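Periplasmic divalent cation tolerance protein (Thermotoga maritima, PDB 1VHF) is probably involved in resistance toward heavy metals and probably binds copper ions, working as a homotrimer of the CutA family. Local coordinates at residues 5-10 with 54-59; 28-33 with 95-100. All coordinates share one frame; numbering follows the deposited sequence.

Contact 1. Residues 5-10 with 54-59; sequences LVYSTF and AAIFKT
Val6 pairs with Phe57 and Ser8 with Ala55 through four backbone hydrogen bonds, two for each hydrogen-bonded pair of this antiparallel ladder. Val6 N donates to Phe57 O at 2.9 Å, and Phe57 N returns a bond to Val6 O at 2.8 Å. Ser8 N and Ala55 O likewise meet, while Ala55 N reaches Ser8 O. In the intervening pairs, CA-H groups lie close to the same carbonyls, as with Tyr7 CA, 3.3 Å from Ala55 O.

Apolar packing differs on the two faces. On the face of Val6, Ser8, Ala55 and Phe57, against which helix 64-74 packs, the Phe10 and Phe57 rings come from opposite directions and touch at their edges, Phe10 CZ lying 3.7 Å from Phe57 CZ. The small Ala55 fits beside this meeting, its CB 3.9 Å from Phe10 CE1 and oblique to that ring. On the other face, Tyr7 has CG anti to the backbone N (chi1 -174°), which sends the ring along the strand toward Ala54. Its OH end approaches Ala54 CB, and Ile56 CG2 meets the ring edge at CD2, 3.8 Å away. Leu5 and Lys58 run side by side; Leu5 CD2 and Lys58 CG are tight at 3.5 Å, so the lysine contributes its alkyl part here.

Polar side chains find their partners beyond the pair. Ser8 OG is hydrogen-bonded to Ala81 O and His75 NE2, which suits a small hydroxyl on a buried face, and Thr9 OG1 bonds to Glu52.

The chemistry thus implies a two-sided central pair: one face feeds the hydrophobic core under the helix, while the mixed Tyr, Ile and Lys face probably meets other subunits, as sheets do in CutA trimers.

Contact 2. Residues 28-33 with 95-100; sequences LIACFN and MNWLRE
Trp97 reaches out from helix 92-101 to meet Ala30 and Cys31 with the far rim of its six-membered ring. Its CG stands anti to the backbone N (chi1 172°), so the indole extends from the helix toward the start of strand 31-43 although its CB does not point there. CH2 comes 3.5 Å from Ala30 O, approaching obliquely, and CZ3 lies 4.0 Å from Ala30 CB. The same CZ3 is 4.1 Å from Cys31 SG, which sits at the ring edge, 5.3 Å from the centroid of the six-membered ring and 90° off its normal: a sulfur-aromatic contact made in the plane of the indole. A long, flat, largely apolar side chain suits this place, since it reaches from the helix to the residues at the start of the strand while much of it stays exposed. Tyr94, one turn earlier, meets the Trp97 ring as well, and also touches Cys31.

Leu98 follows on the buried side of the helix. Its CG is anti to the carbonyl carbon (chi1 -76°), and the CD2 branch presses on Ala30 CB at a tight 3.4 Å. The same methyl lies more loosely beside Cys31 SG. The small alanine suits this place, where the Ala30 and Leu98 CA atoms are only 5.6 Å apart. Further along, Ser101 touches Ala30 too, adding to the cover of the alanine.

The interactions across the contact are therefore apolar and sulfur-aromatic, while Ala30 and Cys31 spend backbone bonds on Lys58. Such packing joins the C-terminal helix to the loop and first residues of strand 31-43, the outermost within this chain, in a ferredoxin-like sheet, the alpha+beta fold of CutA and its GlnB-like relatives.

In the fold
Contact 1 lies at the middle of the sheet and contact 2 at its margin: the centre of contact 1 is about 2 Å, and that of contact 2 about 13 Å, from the centre of the chain, and the centres of the two contacts are also about 13 Å apart. Strand 46-60 joins them, pairing with strand 3-10 along one edge and with strand 31-43 along the other. At its end Lys58 O lies 2.8 Å from Ala30 N and Thr59 OG1 2.7 Å from Leu28 O, both probable hydrogen bonds. The link thus runs from the central pair, through 54-59, to the residues on which the C-terminal helix packs.

Contact 1. Residues 5-10 with 54-59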
loop_
_atom_site.group_PDB
_atom_site.type_symbol
_atom_site.label_atom_id
_atom_site.label_comp_id
_atom_site.label_asym_id
_atom_site.label_seq_id
_atom_site.Cartn_x
_atom_site.Cartn_y
_atom_site.Cartn_z
ATOM N N LEU A 5 -5.543 -4.939 -4.286
ATOM C CA LEU A 5 -4.818 -3.675 -4.159
ATOM C C LEU A 5 -4.963 -3.241 -2.694
ATOM O O LEU A 5 -6.082 -3.079 -2.210
ATOM C CB LEU A 5 -5.419 -2.545 -4.987
ATOM C CG LEU A 5 -5.701 -2.780 -6.460
ATOM C CD1 LEU A 5 -6.354 -1.527 -7.043
ATOM C CD2 LEU A 5 -4.454 -3.156 -7.213
ATOM N N VAL A 6 -3.830 -3.010 -2.034
ATOM C CA VAL A 6 -3.857 -2.523 -0.649
ATOM C C VAL A 6 -3.330 -1.074 -0.703
ATOM O O VAL A 6 -2.260 -0.787 -1.240
ATOM C CB VAL A 6 -2.983 -3.383 0.269
ATOM C CG1 VAL A 6 -2.951 -2.782 1.664
ATOM C CG2 VAL A 6 -3.491 -4.818 0.325
ATOM N N TYR A 7 -4.141 -0.164 -0.181
ATOM C CA TYR A 7 -3.850 1.263 -0.165
ATOM C C TYR A 7 -3.432 1.741 1.224
ATOM O O TYR A 7 -3.940 1.288 2.238
ATOM C CB TYR A 7 -5.148 2.026 -0.524
ATOM C CG TYR A 7 -5.087 3.536 -0.711
ATOM C CD1 TYR A 7 -5.231 4.397 0.350
ATOM C CD2 TYR A 7 -4.947 4.081 -1.978
ATOM C CE1 TYR A 7 -5.251 5.772 0.193
ATOM C CE2 TYR A 7 -4.912 5.475 -2.152
ATOM C CZ TYR A 7 -5.089 6.297 -1.073
ATOM O OH TYR A 7 -5.103 7.659 -1.295
ATOM N N SER A 8 -2.464 2.646 1.229
ATOM C CA SER A 8 -2.062 3.290 2.492
ATOM C C SER A 8 -1.507 4.658 2.132
ATOM O O SER A 8 -1.238 4.987 0.976
ATOM C CB SER A 8 -1.030 2.448 3.228
ATOM O OG SER A 8 -0.779 3.001 4.524
ATOM N N THR A 9 -1.325 5.488 3.165
ATOM C CA THR A 9 -0.732 6.809 3.001
ATOM C C THR A 9 0.453 6.929 3.959
ATOM O O THR A 9 0.567 6.217 4.974
ATOM C CB THR A 9 -1.643 7.996 3.157
ATOM O OG1 THR A 9 -2.025 8.165 4.536
ATOM C CG2 THR A 9 -2.869 7.864 2.270
ATOM N N PHE A 10 1.394 7.792 3.549
ATOM C CA PHE A 10 2.675 7.995 4.227
ATOM C C PHE A 10 3.021 9.458 4.334
ATOM O O PHE A 10 2.532 10.284 3.567
ATOM C CB PHE A 10 3.786 7.310 3.351
ATOM C CG PHE A 10 3.487 5.833 3.199
ATOM C CD1 PHE A 10 2.780 5.398 2.074
ATOM C CD2 PHE A 10 3.908 4.908 4.134
ATOM C CE1 PHE A 10 2.430 4.066 1.941
ATOM C CE2 PHE A 10 3.564 3.566 3.981
ATOM C CZ PHE A 10 2.843 3.134 2.871
ATOM N N ALA A 54 0.422 8.697 -1.185
ATOM C CA ALA A 54 -0.416 7.517 -1.151
ATOM C C ALA A 54 0.325 6.430 -1.953
ATOM O O ALA A 54 1.132 6.776 -2.828
ATOM C CB ALA A 54 -1.734 7.816 -1.845
ATOM N N ALA A 55 -0.023 5.192 -1.655
ATOM C CA ALA A 55 0.526 4.113 -2.457
ATOM C C ALA A 55 -0.482 2.982 -2.508
ATOM O O ALA A 55 -1.266 2.724 -1.608
ATOM C CB ALA A 55 1.824 3.590 -1.854
ATOM N N ILE A 56 -0.433 2.323 -3.670
ATOM C CA ILE A 56 -1.229 1.120 -3.914
ATOM C C ILE A 56 -0.185 -0.010 -4.067
ATOM O O ILE A 56 0.734 0.102 -4.886
ATOM C CB ILE A 56 -2.197 1.111 -5.066
ATOM C CG1 ILE A 56 -1.670 1.515 -6.422
ATOM C CG2 ILE A 56 -3.451 1.967 -4.700
ATOM C CD1 ILE A 56 -2.444 0.917 -7.596
ATOM N N PHE A 57 -0.398 -1.050 -3.319
ATOM C CA PHE A 57 0.503 -2.234 -3.297
ATOM C C PHE A 57 -0.264 -3.385 -3.943
ATOM O O PHE A 57 -1.361 -3.696 -3.456
ATOM C CB PHE A 57 0.843 -2.570 -1.845
ATOM C CG PHE A 57 1.564 -1.460 -1.140
ATOM C CD1 PHE A 57 2.867 -1.146 -1.459
ATOM C CD2 PHE A 57 0.912 -0.725 -0.156
ATOM C CE1 PHE A 57 3.563 -0.144 -0.791
ATOM C CE2 PHE A 57 1.591 0.275 0.520
ATOM C CZ PHE A 57 2.902 0.570 0.198
ATOM N N LYS A 58 0.273 -3.925 -5.021
ATOM C CA LYS A 58 -0.446 -5.012 -5.713
ATOM C C LYS A 58 0.104 -6.361 -5.299
ATOM O O LYS A 58 1.323 -6.583 -5.294
ATOM C CB LYS A 58 -0.266 -4.854 -7.251
ATOM C CG LYS A 58 -1.051 -3.609 -7.712
ATOM C CD LYS A 58 -0.661 -3.170 -9.111
ATOM C CE LYS A 58 0.344 -2.019 -8.979
ATOM N NZ LYS A 58 1.349 -2.064 -10.054
ATOM N N THR A 59 -0.815 -7.255 -4.868
ATOM C CA THR A 59 -0.342 -8.584 -4.484
ATOM C C THR A 59 -1.500 -9.571 -4.656
ATOM O O THR A 59 -2.493 -9.216 -5.280
ATOM C CB THR A 59 0.233 -8.557 -3.064
ATOM O OG1 THR A 59 0.959 -9.773 -2.836
ATOM C CG2 THR A 59 -0.845 -8.405 -1.992
#

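Contact 2. Residues 28-33 with 95-100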
loop_
_atom_site.group_PDB
_atom_site.type_symbol
_atom_site.label_atom_id
_atom_site.label_comp_id
_atom_site.label_asym_id
_atom_site.label_seq_id
_atom_site.Cartn_x
_atom_site.Cartn_y
_atom_site.Cartn_z
ATOM N N LEU A 28 6.525 -9.728 -0.810
ATOM C CA LEU A 28 5.173 -9.678 -0.283
ATOM C C LEU A 28 4.211 -9.026 -1.269
ATOM O O LEU A 28 2.996 -9.188 -1.137
ATOM C CB LEU A 28 5.066 -8.973 1.062
ATOM C CG LEU A 28 5.745 -9.729 2.218
ATOM C CD1 LEU A 28 5.697 -8.872 3.472
ATOM C CD2 LEU A 28 5.066 -11.061 2.481
ATOM N N ILE A 29 4.762 -8.233 -2.171
ATOM C CA ILE A 29 4.007 -7.535 -3.196
ATOM C C ILE A 29 4.744 -7.717 -4.531
ATOM O O ILE A 29 5.937 -8.005 -4.586
ATOM C CB ILE A 29 3.861 -6.017 -2.953
ATOM C CG1 ILE A 29 5.224 -5.300 -2.995
ATOM C CG2 ILE A 29 3.176 -5.724 -1.611
ATOM C CD1 ILE A 29 5.113 -3.786 -2.861
ATOM N N ALA A 30 3.969 -7.575 -5.624
ATOM C CA ALA A 30 4.531 -7.668 -6.959
ATOM C C ALA A 30 5.038 -6.305 -7.427
ATOM O O ALA A 30 5.942 -6.192 -8.230
ATOM C CB ALA A 30 3.469 -8.180 -7.936
ATOM N N CYS A 31 4.354 -5.233 -6.953
ATOM C CA CYS A 31 4.777 -3.894 -7.326
ATOM C C CYS A 31 3.979 -2.866 -6.522
ATOM O O CYS A 31 3.023 -3.255 -5.850
ATOM C CB CYS A 31 4.492 -3.661 -8.811
ATOM S SG CYS A 31 2.853 -4.107 -9.343
ATOM N N PHE A 32 4.408 -1.626 -6.609
ATOM C CA PHE A 32 3.646 -0.571 -5.963
ATOM C C PHE A 32 3.589 0.609 -6.930
ATOM O O PHE A 32 4.458 0.782 -7.790
ATOM C CB PHE A 32 4.264 -0.112 -4.626
ATOM C CG PHE A 32 5.571 0.603 -4.740
ATOM C CD1 PHE A 32 5.638 1.961 -5.010
ATOM C CD2 PHE A 32 6.782 -0.088 -4.549
ATOM C CE1 PHE A 32 6.848 2.627 -5.134
ATOM C CE2 PHE A 32 7.975 0.577 -4.658
ATOM C CZ PHE A 32 8.052 1.930 -4.967
ATOM N N ASN A 33 2.550 1.427 -6.748
ATOM C CA ASN A 33 2.380 2.695 -7.473
ATOM C C ASN A 33 2.156 3.780 -6.403
ATOM O O ASN A 33 1.217 3.622 -5.613
ATOM C CB ASN A 33 1.201 2.675 -8.435
ATOM C CG ASN A 33 1.370 1.828 -9.663
ATOM O OD1 ASN A 33 0.397 1.672 -10.415
ATOM N ND2 ASN A 33 2.529 1.272 -9.973
HETATM N N MSE A 95 -1.808 -11.116 -14.700
HETATM C CA MSE A 95 -2.141 -11.882 -13.508
HETATM C C MSE A 95 -1.075 -12.993 -13.333
HETATM O O MSE A 95 -0.705 -13.245 -12.199
HETATM C CB MSE A 95 -3.495 -12.554 -13.588
HETATM C CG MSE A 95 -3.931 -13.288 -12.323
HETATM SE SE MSE A 95 -4.352 -12.095 -10.868
HETATM C CE MSE A 95 -2.958 -12.579 -9.655
ATOM N N ASN A 96 -0.634 -13.558 -14.460
ATOM C CA ASN A 96 0.401 -14.617 -14.301
ATOM C C ASN A 96 1.705 -14.027 -13.800
ATOM O O ASN A 96 2.399 -14.609 -12.960
ATOM C CB ASN A 96 0.654 -15.276 -15.653
ATOM C CG ASN A 96 -0.513 -16.086 -16.182
ATOM O OD1 ASN A 96 -1.345 -16.576 -15.422
ATOM N ND2 ASN A 96 -0.561 -16.246 -17.496
ATOM N N TRP A 97 2.080 -12.850 -14.301
ATOM C CA TRP A 97 3.304 -12.191 -13.856
ATOM C C TRP A 97 3.183 -11.854 -12.359
ATOM O O TRP A 97 4.119 -12.069 -11.587
ATOM C CB TRP A 97 3.533 -10.924 -14.674
ATOM C CG TRP A 97 4.666 -10.089 -14.148
ATOM C CD1 TRP A 97 6.001 -10.313 -14.337
ATOM C CD2 TRP A 97 4.575 -8.997 -13.225
ATOM N NE1 TRP A 97 6.752 -9.379 -13.655
ATOM C CE2 TRP A 97 5.884 -8.549 -12.979
ATOM C CE3 TRP A 97 3.497 -8.323 -12.629
ATOM C CZ2 TRP A 97 6.212 -7.482 -12.138
ATOM C CZ3 TRP A 97 3.813 -7.209 -11.852
ATOM C CH2 TRP A 97 5.134 -6.852 -11.563
ATOM N N LEU A 98 2.020 -11.363 -11.946
ATOM C CA LEU A 98 1.811 -11.013 -10.537
ATOM C C LEU A 98 1.967 -12.230 -9.627
ATOM O O LEU A 98 2.658 -12.206 -8.606
ATOM C CB LEU A 98 0.378 -10.467 -10.364
ATOM C CG LEU A 98 0.066 -9.054 -10.840
ATOM C CD1 LEU A 98 -1.448 -8.795 -10.744
ATOM C CD2 LEU A 98 0.800 -7.977 -10.068
ATOM N N ARG A 99 1.280 -13.303 -10.001
ATOM C CA ARG A 99 1.305 -14.552 -9.237
ATOM C C ARG A 99 2.712 -15.119 -9.178
ATOM O O ARG A 99 3.144 -15.556 -8.104
ATOM C CB ARG A 99 0.333 -15.525 -9.885
ATOM C CG ARG A 99 0.206 -16.900 -9.257
ATOM C CD ARG A 99 -0.724 -17.741 -10.149
ATOM N NE ARG A 99 -2.068 -17.168 -10.143
ATOM C CZ ARG A 99 -2.785 -16.898 -11.228
ATOM N NH1 ARG A 99 -2.293 -17.134 -12.434
ATOM N NH2 ARG A 99 -4.008 -16.390 -11.077
ATOM N N GLU A 100 3.434 -15.138 -10.284
ATOM C CA GLU A 100 4.792 -15.674 -10.290
ATOM C C GLU A 100 5.733 -14.850 -9.451
ATOM O O GLU A 100 6.553 -15.425 -8.723
ATOM C CB GLU A 100 5.277 -15.860 -11.728
ATOM C CG GLU A 100 4.435 -16.911 -12.468
ATOM C CD GLU A 100 4.715 -18.311 -11.942
ATOM O OE1 GLU A 100 5.856 -18.780 -12.118
ATOM O OE2 GLU A 100 3.818 -18.915 -11.319
#